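Local coordinates for protein endoglucanase A (Clostridium acetobutylicum, PDB 3IK2) that probably hydrolyses internal beta-1,4-glucosidic bonds of cellulose-type glucans, as a glycoside hydrolase family 44 endoglucanase with a TIM-like barrel, at residues L103-Y108 and T206-V211; Y248-D253 and L329-K334; S432-S435 and M441-I444. All blocks are in the same frame, centred on the assembly; numbering follows the deposited sequence.

Overall arrangement
From the N terminus, strand 2-15 enters the mixed beta sheet first, and the chain then runs through the eight-stranded parallel barrel. Contact 1 joins the loop after barrel strand 99-103 to helix 198-215, closing a loop of 97 residues. Contact 2 follows, closing a loop of 75 residues between 248-253 and 329-334, where helices 251-266 and 331-342 begin on the barrel's outer layer. Contact 3 is local, a hairpin of strands 427-433 and 440-447 in the mixed sheet. The three loops come one after another, and none crosses or encloses another. Centres of contacts 1 and 3 lie about 40 Å apart, on opposite sides of the chain's centre.

Contact 1: L103-Y108 and T206-V211; sequences LQAGGY and TQLAQV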
loop_
_atom_site.group_PDB
_atom_site.type_symbol
_atom_site.label_atom_id
_atom_site.label_comp_id
_atom_site.label_asym_id
_atom_site.label_seq_id
_atom_site.Cartn_x
_atom_site.Cartn_y
_atom_site.Cartn_z
ATOM N N LEU A 103 5.676 13.173 -5.778
ATOM C CA LEU A 103 6.029 14.294 -6.690
ATOM C C LEU A 103 4.886 14.560 -7.680
ATOM O O LEU A 103 3.994 13.714 -7.863
ATOM C CB LEU A 103 7.360 14.019 -7.420
ATOM C CG LEU A 103 8.555 13.675 -6.519
ATOM C CD1 LEU A 103 9.750 13.282 -7.369
ATOM C CD2 LEU A 103 8.939 14.849 -5.567
ATOM N N GLN A 104 4.871 15.763 -8.253
ATOM C CA GLN A 104 3.711 16.260 -9.014
ATOM C C GLN A 104 3.966 16.106 -10.515
ATOM O O GLN A 104 5.067 16.352 -10.990
ATOM C CB GLN A 104 3.410 17.729 -8.669
ATOM C CG GLN A 104 2.917 17.970 -7.234
ATOM C CD GLN A 104 3.943 17.550 -6.167
ATOM O OE1 GLN A 104 5.104 17.922 -6.238
ATOM N NE2 GLN A 104 3.513 16.761 -5.192
ATOM N N ALA A 105 2.944 15.656 -11.239
ATOM C CA ALA A 105 3.045 15.443 -12.683
ATOM C C ALA A 105 1.763 15.918 -13.394
ATOM O O ALA A 105 1.765 16.094 -14.622
ATOM C CB ALA A 105 3.350 13.960 -13.005
ATOM N N GLY A 106 0.699 16.157 -12.623
ATOM C CA GLY A 106 -0.607 16.561 -13.176
ATOM C C GLY A 106 -0.508 17.722 -14.156
ATOM O O GLY A 106 -1.124 17.699 -15.234
ATOM N N GLY A 107 0.280 18.728 -13.767
ATOM C CA GLY A 107 0.708 19.812 -14.643
ATOM C C GLY A 107 0.798 21.156 -13.931
ATOM O O GLY A 107 1.537 22.025 -14.358
ATOM N N TYR A 108 0.017 21.337 -12.863
ATOM C CA TYR A 108 -0.099 22.636 -12.159
ATOM C C TYR A 108 -0.299 22.361 -10.661
ATOM O O TYR A 108 -0.756 21.293 -10.300
ATOM C CB TYR A 108 -1.286 23.512 -12.691
ATOM C CG TYR A 108 -1.184 23.930 -14.153
ATOM C CD1 TYR A 108 -0.631 25.160 -14.520
ATOM C CD2 TYR A 108 -1.645 23.080 -15.163
ATOM C CE1 TYR A 108 -0.517 25.523 -15.877
ATOM C CE2 TYR A 108 -1.543 23.416 -16.493
ATOM C CZ TYR A 108 -0.986 24.626 -16.855
ATOM O OH TYR A 108 -0.925 24.921 -18.191
ATOM N N THR A 206 8.034 8.758 -17.104
ATOM C CA THR A 206 9.404 8.500 -17.510
ATOM C C THR A 206 10.312 9.687 -17.157
ATOM O O THR A 206 11.366 9.507 -16.586
ATOM C CB THR A 206 9.493 8.127 -19.036
ATOM O OG1 THR A 206 8.845 6.861 -19.258
ATOM C CG2 THR A 206 10.930 8.016 -19.459
ATOM N N GLN A 207 9.873 10.890 -17.506
ATOM C CA GLN A 207 10.612 12.106 -17.255
ATOM C C GLN A 207 10.714 12.412 -15.762
ATOM O O GLN A 207 11.756 12.811 -15.295
ATOM C CB GLN A 207 9.951 13.272 -17.982
ATOM C CG GLN A 207 9.942 13.135 -19.503
ATOM C CD GLN A 207 9.389 14.389 -20.182
ATOM O OE1 GLN A 207 9.015 15.377 -19.512
ATOM N NE2 GLN A 207 9.335 14.362 -21.515
ATOM N N LEU A 208 9.628 12.202 -15.020
ATOM C CA LEU A 208 9.668 12.386 -13.567
ATOM C C LEU A 208 10.559 11.335 -12.898
ATOM O O LEU A 208 11.334 11.653 -12.001
ATOM C CB LEU A 208 8.260 12.398 -12.970
ATOM C CG LEU A 208 8.081 12.856 -11.514
ATOM C CD1 LEU A 208 8.869 14.173 -11.213
ATOM C CD2 LEU A 208 6.563 12.991 -11.107
ATOM N N ALA A 209 10.482 10.081 -13.336
ATOM C CA ALA A 209 11.420 9.084 -12.809
ATOM C C ALA A 209 12.878 9.448 -13.124
ATOM O O ALA A 209 13.754 9.225 -12.301
ATOM C CB ALA A 209 11.067 7.667 -13.312
ATOM N N GLN A 210 13.151 10.035 -14.295
ATOM C CA GLN A 210 14.519 10.499 -14.594
ATOM C C GLN A 210 15.032 11.621 -13.666
ATOM O O GLN A 210 16.211 11.662 -13.319
ATOM C CB GLN A 210 14.667 10.908 -16.062
ATOM C CG GLN A 210 14.546 9.736 -17.029
ATOM C CD GLN A 210 15.682 9.673 -18.040
ATOM O OE1 GLN A 210 15.447 9.855 -19.225
ATOM N NE2 GLN A 210 16.931 9.423 -17.572
ATOM N N VAL A 211 14.149 12.532 -13.260
ATOM C CA VAL A 211 14.504 13.547 -12.255
ATOM C C VAL A 211 14.938 12.917 -10.915
ATOM O O VAL A 211 15.960 13.303 -10.337
ATOM C CB VAL A 211 13.321 14.512 -12.033
ATOM C CG1 VAL A 211 13.473 15.295 -10.732
ATOM C CG2 VAL A 211 13.169 15.438 -13.262
#
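L208 meets L103 and A105 where helix 198-215, on the outside of the TIM-like barrel, packs against the end of barrel strand 99-103 and the loop that follows. The contact is apolar, and L208 carries the helix side of it with both methyl branches. CD2 of L208 does most of the touching: it lies 3.9 Å from CB of L103, 3.9 Å from CB of A105 and 3.7 Å from the backbone O of Q104, so one methyl spans three consecutive residues. The other branch slants across L103, L208 CD1 coming within 4.0 Å of L103 CD1. In L208 the CG is anti to the backbone N (chi1 -168°), which carries the isobutyl group off the helix surface toward the loop.

Further out, polar bonds hold the loop in place. The backbone N atoms of A105 and G106 both bond to OD2 of D178, and NZ of K204, one turn before L208 on the same helix, bonds to the backbone O of A105. The helix thus grips the loop by a lysine as well as by a leucine. L103 also packs on F155 and V156 of helix 152-163, and its backbone pairs with S176. The side chain of Q104 turns the other way, where its NE2 donates to the backbone O of S42 and of T102.

Contact 2: Y248-D253 and L329-K334; sequences YQWFID and LPLIPK
W250 reaches L331 and K334 with the far end of its indole, joining the start of helix 251-266 to the start of helix 331-342. These are helices of the layer around the barrel, and W250 and P330 occupy their N-cap positions. From CB of W250 the ring leaves with CG between the backbone N and the carbonyl carbon (chi1 60°), and it extends toward the second helix. On the pyrrole side, NE1 makes a weak bond to OD1 of D253, 3.4 Å long and bent to 130° at the hydrogen, and has a second partner in S338 OG on the facing helix. The carboxylate carbon of D253 lies at the ring edge, in plane. One face is covered near the rim by CB of I252, 3.6 Å above the plane.

The six-membered ring does the crossing. Its CH2 atom comes 4.2 Å from CD1 of L331, which lies at the ring edge near the plane, and the two side chains cross at about a right angle. One atom back, CZ2 of W250 lies 4.2 Å from the backbone O of K334 and 4.5 Å from CB of K334. Outside the two segments, W327 meets the indole with the ring planes at about 85°, and V335 and F232 also touch it.

No hydrogen bond passes directly between the segments. S338 OG can accept from W250 NE1, leaving one proton for which D253 OD1 and K334 O compete. The contact is therefore mainly van der Waals, with S338 linking polar atoms of both helix starts beside it.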
loop_
_atom_site.group_PDB
_atom_site.type_symbol
_atom_site.label_atom_id
_atom_site.label_comp_id
_atom_site.label_asym_id
_atom_site.label_seq_id
_atom_site.Cartn_x
_atom_site.Cartn_y
_atom_site.Cartn_z
ATOM N N TYR A 248 -1.269 -6.299 -26.364
ATOM C CA TYR A 248 -1.324 -6.213 -24.899
ATOM C C TYR A 248 -2.682 -6.589 -24.343
ATOM O O TYR A 248 -3.693 -6.043 -24.787
ATOM C CB TYR A 248 -1.012 -4.785 -24.435
ATOM C CG TYR A 248 0.378 -4.334 -24.739
ATOM C CD1 TYR A 248 1.495 -5.071 -24.312
ATOM C CD2 TYR A 248 0.595 -3.153 -25.440
ATOM C CE1 TYR A 248 2.810 -4.623 -24.602
ATOM C CE2 TYR A 248 1.888 -2.718 -25.717
ATOM C CZ TYR A 248 2.971 -3.454 -25.298
ATOM O OH TYR A 248 4.216 -2.960 -25.585
ATOM N N GLN A 249 -2.701 -7.540 -23.404
ATOM C CA GLN A 249 -3.906 -7.871 -22.654
ATOM C C GLN A 249 -4.486 -6.657 -21.941
ATOM O O GLN A 249 -5.703 -6.473 -21.935
ATOM C CB GLN A 249 -3.661 -8.985 -21.633
ATOM C CG GLN A 249 -4.860 -9.271 -20.749
ATOM C CD GLN A 249 -6.034 -9.871 -21.527
ATOM O OE1 GLN A 249 -6.037 -11.057 -21.801
ATOM N NE2 GLN A 249 -7.036 -9.062 -21.852
ATOM N N TRP A 250 -3.624 -5.836 -21.340
ATOM C CA TRP A 250 -4.107 -4.691 -20.563
ATOM C C TRP A 250 -3.068 -3.597 -20.459
ATOM O O TRP A 250 -1.948 -3.753 -20.958
ATOM C CB TRP A 250 -4.654 -5.112 -19.173
ATOM C CG TRP A 250 -3.692 -5.808 -18.209
ATOM C CD1 TRP A 250 -2.471 -6.357 -18.506
ATOM C CD2 TRP A 250 -3.928 -6.095 -16.819
ATOM N NE1 TRP A 250 -1.913 -6.915 -17.374
ATOM C CE2 TRP A 250 -2.787 -6.786 -16.332
ATOM C CE3 TRP A 250 -4.989 -5.830 -15.930
ATOM C CZ2 TRP A 250 -2.682 -7.233 -14.991
ATOM C CZ3 TRP A 250 -4.870 -6.270 -14.585
ATOM C CH2 TRP A 250 -3.722 -6.954 -14.141
ATOM N N PHE A 251 -3.456 -2.469 -19.857
ATOM C CA PHE A 251 -2.582 -1.300 -19.797
ATOM C C PHE A 251 -1.325 -1.589 -18.982
ATOM O O PHE A 251 -0.294 -1.044 -19.272
ATOM C CB PHE A 251 -3.341 -0.039 -19.291
ATOM C CG PHE A 251 -2.428 1.117 -18.920
ATOM C CD1 PHE A 251 -2.010 2.033 -19.884
ATOM C CD2 PHE A 251 -1.955 1.265 -17.605
ATOM C CE1 PHE A 251 -1.142 3.106 -19.532
ATOM C CE2 PHE A 251 -1.077 2.327 -17.266
ATOM C CZ PHE A 251 -0.681 3.234 -18.218
ATOM N N ILE A 252 -1.415 -2.446 -17.964
ATOM C CA ILE A 252 -0.242 -2.855 -17.164
ATOM C C ILE A 252 0.936 -3.393 -17.990
ATOM O O ILE A 252 2.094 -3.037 -17.726
ATOM C CB ILE A 252 -0.653 -3.787 -15.929
ATOM C CG1 ILE A 252 -1.243 -2.915 -14.789
ATOM C CG2 ILE A 252 0.545 -4.662 -15.455
ATOM C CD1 ILE A 252 -1.871 -3.651 -13.610
ATOM N N ASP A 253 0.639 -4.230 -18.992
ATOM C CA ASP A 253 1.631 -4.748 -19.965
ATOM C C ASP A 253 2.246 -3.620 -20.819
ATOM O O ASP A 253 3.436 -3.528 -20.961
ATOM C CB ASP A 253 0.969 -5.773 -20.918
ATOM C CG ASP A 253 0.535 -7.050 -20.206
ATOM O OD1 ASP A 253 0.997 -7.297 -19.071
ATOM O OD2 ASP A 253 -0.277 -7.813 -20.789
ATOM N N LEU A 329 -7.902 -11.834 -12.607
ATOM C CA LEU A 329 -7.911 -12.343 -11.237
ATOM C C LEU A 329 -7.454 -13.821 -11.221
ATOM O O LEU A 329 -7.742 -14.553 -12.152
ATOM C CB LEU A 329 -9.296 -12.184 -10.607
ATOM C CG LEU A 329 -9.798 -10.750 -10.363
ATOM C CD1 LEU A 329 -11.227 -10.727 -9.681
ATOM C CD2 LEU A 329 -8.782 -9.888 -9.569
ATOM N N PRO A 330 -6.716 -14.257 -10.179
ATOM C CA PRO A 330 -6.347 -13.496 -8.989
ATOM C C PRO A 330 -5.342 -12.390 -9.304
ATOM O O PRO A 330 -4.474 -12.582 -10.136
ATOM C CB PRO A 330 -5.735 -14.568 -8.076
ATOM C CG PRO A 330 -5.129 -15.560 -9.033
ATOM C CD PRO A 330 -6.201 -15.638 -10.111
ATOM N N LEU A 331 -5.455 -11.246 -8.621
ATOM C CA LEU A 331 -4.669 -10.060 -8.999
ATOM C C LEU A 331 -3.139 -10.200 -8.954
ATOM O O LEU A 331 -2.452 -9.810 -9.923
ATOM C CB LEU A 331 -5.109 -8.792 -8.218
ATOM C CG LEU A 331 -4.519 -7.436 -8.679
ATOM C CD1 LEU A 331 -4.936 -7.044 -10.127
ATOM C CD2 LEU A 331 -4.865 -6.319 -7.686
ATOM N N ILE A 332 -2.589 -10.693 -7.842
ATOM C CA ILE A 332 -1.134 -10.703 -7.734
ATOM C C ILE A 332 -0.428 -11.654 -8.737
ATOM O O ILE A 332 0.549 -11.242 -9.358
ATOM C CB ILE A 332 -0.615 -10.888 -6.257
ATOM C CG1 ILE A 332 -1.031 -9.687 -5.392
ATOM C CG2 ILE A 332 0.932 -11.080 -6.243
ATOM C CD1 ILE A 332 -0.776 -9.883 -3.855
ATOM N N PRO A 333 -0.905 -12.923 -8.885
ATOM C CA PRO A 333 -0.324 -13.777 -9.943
ATOM C C PRO A 333 -0.400 -13.185 -11.373
ATOM O O PRO A 333 0.518 -13.365 -12.162
ATOM C CB PRO A 333 -1.145 -15.084 -9.828
ATOM C CG PRO A 333 -1.489 -15.155 -8.342
ATOM C CD PRO A 333 -1.864 -13.681 -8.052
ATOM N N LYS A 334 -1.478 -12.479 -11.681
ATOM C CA LYS A 334 -1.649 -11.799 -12.965
ATOM C C LYS A 334 -0.670 -10.674 -13.169
ATOM O O LYS A 334 -0.102 -10.520 -14.238
ATOM C CB LYS A 334 -3.054 -11.235 -13.049
ATOM C CG LYS A 334 -4.019 -12.028 -13.954
ATOM C CD LYS A 334 -3.847 -13.516 -13.885
ATOM C CE LYS A 334 -4.230 -14.008 -12.490
ATOM N NZ LYS A 334 -4.466 -15.455 -12.433
#

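Contact 3: S432-S435 and M441-I444; sequences SVTS and MDII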
loop_
_atom_site.group_PDB
_atom_site.type_symbol
_atom_site.label_atom_id
_atom_site.label_comp_id
_atom_site.label_asym_id
_atom_site.label_seq_id
_atom_site.Cartn_x
_atom_site.Cartn_y
_atom_site.Cartn_z
ATOM N N SER A 432 6.099 -18.185 9.260
ATOM C CA SER A 432 7.366 -17.557 8.924
ATOM C C SER A 432 8.508 -17.997 9.844
ATOM O O SER A 432 8.309 -18.363 11.023
ATOM C CB SER A 432 7.261 -16.024 8.954
ATOM O OG SER A 432 6.998 -15.581 10.268
ATOM N N VAL A 433 9.715 -17.922 9.300
ATOM C CA VAL A 433 10.904 -18.157 10.107
ATOM C C VAL A 433 11.668 -16.818 10.135
ATOM O O VAL A 433 11.358 -15.923 9.373
ATOM C CB VAL A 433 11.675 -19.428 9.583
ATOM C CG1 VAL A 433 13.114 -19.338 9.837
ATOM C CG2 VAL A 433 11.100 -20.716 10.219
ATOM N N THR A 434 12.615 -16.665 11.053
ATOM C CA THR A 434 13.393 -15.438 11.188
ATOM C C THR A 434 14.840 -15.799 10.820
ATOM O O THR A 434 15.449 -16.678 11.451
ATOM C CB THR A 434 13.254 -14.860 12.626
ATOM O OG1 THR A 434 11.862 -14.638 12.925
ATOM C CG2 THR A 434 14.034 -13.553 12.798
ATOM N N SER A 435 15.366 -15.147 9.782
ATOM C CA SER A 435 16.642 -15.542 9.156
ATOM C C SER A 435 17.859 -15.568 10.086
ATOM O O SER A 435 18.779 -16.360 9.875
ATOM C CB SER A 435 16.952 -14.640 7.975
ATOM O OG SER A 435 17.112 -13.315 8.452
ATOM N N MET A 441 9.498 -19.994 15.317
ATOM C CA MET A 441 8.600 -19.936 14.190
ATOM C C MET A 441 7.346 -19.158 14.571
ATOM O O MET A 441 6.833 -19.306 15.677
ATOM C CB MET A 441 8.225 -21.344 13.705
ATOM C CG MET A 441 7.088 -21.276 12.701
ATOM S SD MET A 441 6.558 -22.782 11.971
ATOM C CE MET A 441 6.601 -23.945 13.310
ATOM N N ASP A 442 6.867 -18.331 13.640
ATOM C CA ASP A 442 5.714 -17.463 13.863
ATOM C C ASP A 442 4.620 -17.901 12.933
ATOM O O ASP A 442 4.881 -18.167 11.760
ATOM C CB ASP A 442 6.055 -15.997 13.611
ATOM C CG ASP A 442 6.896 -15.407 14.720
ATOM O OD1 ASP A 442 6.347 -14.993 15.760
ATOM O OD2 ASP A 442 8.123 -15.373 14.540
ATOM N N ILE A 443 3.408 -18.030 13.474
ATOM C CA ILE A 443 2.287 -18.502 12.680
ATOM C C ILE A 443 1.123 -17.546 12.891
ATOM O O ILE A 443 0.797 -17.203 14.027
ATOM C CB ILE A 443 1.887 -19.954 13.034
ATOM C CG1 ILE A 443 3.105 -20.881 13.001
ATOM C CG2 ILE A 443 0.857 -20.479 12.057
ATOM C CD1 ILE A 443 2.890 -22.215 13.726
ATOM N N ILE A 444 0.524 -17.097 11.794
ATOM C CA ILE A 444 -0.763 -16.392 11.854
ATOM C C ILE A 444 -1.858 -17.357 11.461
ATOM O O ILE A 444 -1.791 -18.007 10.401
ATOM C CB ILE A 444 -0.816 -15.142 10.914
ATOM C CG1 ILE A 444 0.328 -14.188 11.217
ATOM C CG2 ILE A 444 -2.190 -14.396 11.027
ATOM C CD1 ILE A 444 0.245 -13.525 12.590
HETATM O O HOH W 1 9.822 -16.477 13.077
#
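A beta hairpin of strands 427-433 and 440-447, in the mixed beta sheet, brings S432 and D442 together as an antiparallel hydrogen-bonded pair. Both of its backbone bonds are formed. S432 N donates to D442 O at 2.8 Å, and D442 N returns to S432 O at 3.0 Å. The same S432 O also receives a CA-H contact from M441 CA at 3.5 Å.

The side chains of S432 and D442 share one face of the sheet. OG of S432 sits between its backbone N and carbonyl carbon (chi1 65°), and from there it packs 3.5 Å from CB of D442. Further along, OD2 of D442 and OG1 of T434 are 4.1 Å apart, and a water bridges the gap. It lies 2.8 Å from T434 OG1 and 2.5 Å from D442 OD2, and it also reaches S432 O. The two carboxylate oxygens of D442 have different company: OD1 bonds to NE2 of H506, and OD2 faces the water, with K440 NZ a long, weak ion partner. The histidine bond probably fixes the turn of the carboxylate and so helps present OD2 to the water.

On the other face, M441 packs on L509 and on I7 of strand 2-15. Strand 503-510 runs antiparallel alongside 440-447, with backbone bonds from M441 to L509 and from I443 to I507. Strand 415-421 flanks the hairpin beyond 427-433. Helix 393-403 of the barrel side packs on the face that carries S432 and D442, through L401 and Y402 on I444.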